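Local coordinates for protein 16S rRNA (guanine(1405)-N(7))-methyltransferase (PDB 6PI9) that probably methylates the N7 position of guanine 1405 in 16S rRNA, using S-adenosyl-L-methionine, and so confers resistance to aminoglycosides, at residues K46-R49 / T50-Q54. Residues are numbered along the deposited sequence; the frame is centred on the assembly and turned at random.
Sequences KAAR and THLHQ
Ala-48 and Leu-52 make the tight side of this helical segment. Leu-52 N donates to Ala-48 O at 2.8 Å, and the Leu-52 side chain packs against the same carbonyl oxygen, its CG 3.2 Å from Ala-48 O. Chi1 of Leu-52 (-71°) sets CG beside the backbone N, and chi2 then directs Leu-52 CD1 to 4.5 Å from Ala-48 CB. Leu-34 and Val-30 of helix 24-34 pack against this face, and Leu-13 of helix 4-14 closes on Ala-48. A second grip lies at Lys-46 O: Thr-50 N reaches it at 2.9 Å in a nearly straight bond (166°), and Thr-50 OG1 adds a weak one at 3.3 Å. That hydroxyl also meets Arg-94 NE of the second subunit. The looser side belongs to two partly exposed residues: Lys-46, a fully extended chain packing on Ala-84 of the second subunit, and Arg-49, whose chain bends at chi3 (29°) and whose NH2 forms a salt bridge with Glu-45 OE2. The end of the His-51 side chain leads away, toward Gln-192, which binds S-adenosyl-L-homocysteine. These are consecutive turns of helix 41-57, joined by regular i to i+4 bonds and packed with helices 4-14 and 24-34 beside the Rossmann-like methyltransferase core.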
loop_
_atom_site.group_PDB
_atom_site.type_symbol
_atom_site.label_atom_id
_atom_site.label_comp_id
_atom_site.label_asym_id
_atom_site.label_seq_id
_atom_site.Cartn_x
_atom_site.Cartn_y
_atom_site.Cartn_z
ATOM N N LYS A 46 5.280 13.027 -11.816
ATOM C CA LYS A 46 4.457 11.839 -11.610
ATOM C C LYS A 46 5.225 10.771 -10.829
ATOM O O LYS A 46 4.673 10.131 -9.913
ATOM C CB LYS A 46 3.995 11.262 -12.959
ATOM C CG LYS A 46 3.125 12.206 -13.792
ATOM C CD LYS A 46 2.863 11.713 -15.273
ATOM C CE LYS A 46 2.101 12.810 -16.036
ATOM N NZ LYS A 46 1.940 12.609 -17.521
ATOM N N ALA A 47 6.501 10.557 -11.177
ATOM C CA ALA A 47 7.291 9.552 -10.437
ATOM C C ALA A 47 7.429 9.943 -8.973
ATOM O O ALA A 47 7.415 9.084 -8.078
ATOM C CB ALA A 47 8.674 9.374 -11.071
ATOM N N ALA A 48 7.552 11.232 -8.694
ATOM C CA ALA A 48 7.719 11.656 -7.304
ATOM C C ALA A 48 6.416 11.500 -6.550
ATOM O O ALA A 48 6.402 11.130 -5.371
ATOM C CB ALA A 48 8.165 13.123 -7.248
ATOM N N ARG A 49 5.302 11.809 -7.210
ATOM C CA ARG A 49 4.014 11.600 -6.578
ATOM C C ARG A 49 3.848 10.131 -6.220
ATOM O O ARG A 49 3.430 9.790 -5.108
ATOM C CB ARG A 49 2.909 12.095 -7.518
ATOM C CG ARG A 49 1.564 12.111 -6.875
ATOM C CD ARG A 49 0.655 13.127 -7.542
ATOM N NE ARG A 49 0.946 13.356 -8.953
ATOM C CZ ARG A 49 1.243 14.545 -9.491
ATOM N NH1 ARG A 49 1.284 15.639 -8.726
ATOM N NH2 ARG A 49 1.471 14.641 -10.811
ATOM N N THR A 50 4.181 9.232 -7.155
ATOM C CA THR A 50 4.060 7.802 -6.835
ATOM C C THR A 50 4.948 7.408 -5.657
ATOM O O THR A 50 4.494 6.736 -4.725
ATOM C CB THR A 50 4.404 6.971 -8.063
ATOM O OG1 THR A 50 3.411 7.240 -9.050
ATOM C CG2 THR A 50 4.293 5.497 -7.700
ATOM N N HIS A 51 6.223 7.808 -5.693
ATOM C CA HIS A 51 7.180 7.557 -4.597
ATOM C C HIS A 51 6.631 8.055 -3.263
ATOM O O HIS A 51 6.596 7.322 -2.260
ATOM C CB HIS A 51 8.518 8.259 -4.936
ATOM C CG HIS A 51 9.639 8.071 -3.939
ATOM N ND1 HIS A 51 9.515 8.364 -2.597
ATOM C CD2 HIS A 51 10.947 7.741 -4.126
ATOM C CE1 HIS A 51 10.670 8.161 -1.986
ATOM N NE2 HIS A 51 11.563 7.796 -2.891
ATOM N N LEU A 52 6.180 9.310 -3.240
ATOM C CA LEU A 52 5.698 9.916 -2.004
ATOM C C LEU A 52 4.449 9.207 -1.495
ATOM O O LEU A 52 4.294 9.007 -0.277
ATOM C CB LEU A 52 5.465 11.423 -2.200
ATOM C CG LEU A 52 6.810 12.138 -2.330
ATOM C CD1 LEU A 52 6.694 13.519 -3.030
ATOM C CD2 LEU A 52 7.372 12.309 -0.886
ATOM N N HIS A 53 3.549 8.786 -2.412
ATOM C CA HIS A 53 2.385 8.011 -1.981
ATOM C C HIS A 53 2.829 6.682 -1.369
ATOM O O HIS A 53 2.282 6.258 -0.348
ATOM C CB HIS A 53 1.419 7.772 -3.151
ATOM C CG HIS A 53 0.280 6.828 -2.846
ATOM N ND1 HIS A 53 0.273 5.503 -3.246
ATOM C CD2 HIS A 53 -0.919 7.038 -2.241
ATOM C CE1 HIS A 53 -0.862 4.933 -2.873
ATOM N NE2 HIS A 53 -1.602 5.840 -2.254
ATOM N N GLN A 54 3.834 6.025 -1.974
ATOM C CA GLN A 54 4.291 4.734 -1.463
ATOM C C GLN A 54 4.925 4.872 -0.084
ATOM O O GLN A 54 4.715 4.018 0.786
ATOM C CB GLN A 54 5.277 4.092 -2.424
ATOM C CG GLN A 54 4.669 3.795 -3.758
ATOM C CD GLN A 54 5.700 3.269 -4.720
ATOM O OE1 GLN A 54 5.611 3.494 -5.935
ATOM N NE2 GLN A 54 6.701 2.551 -4.182
#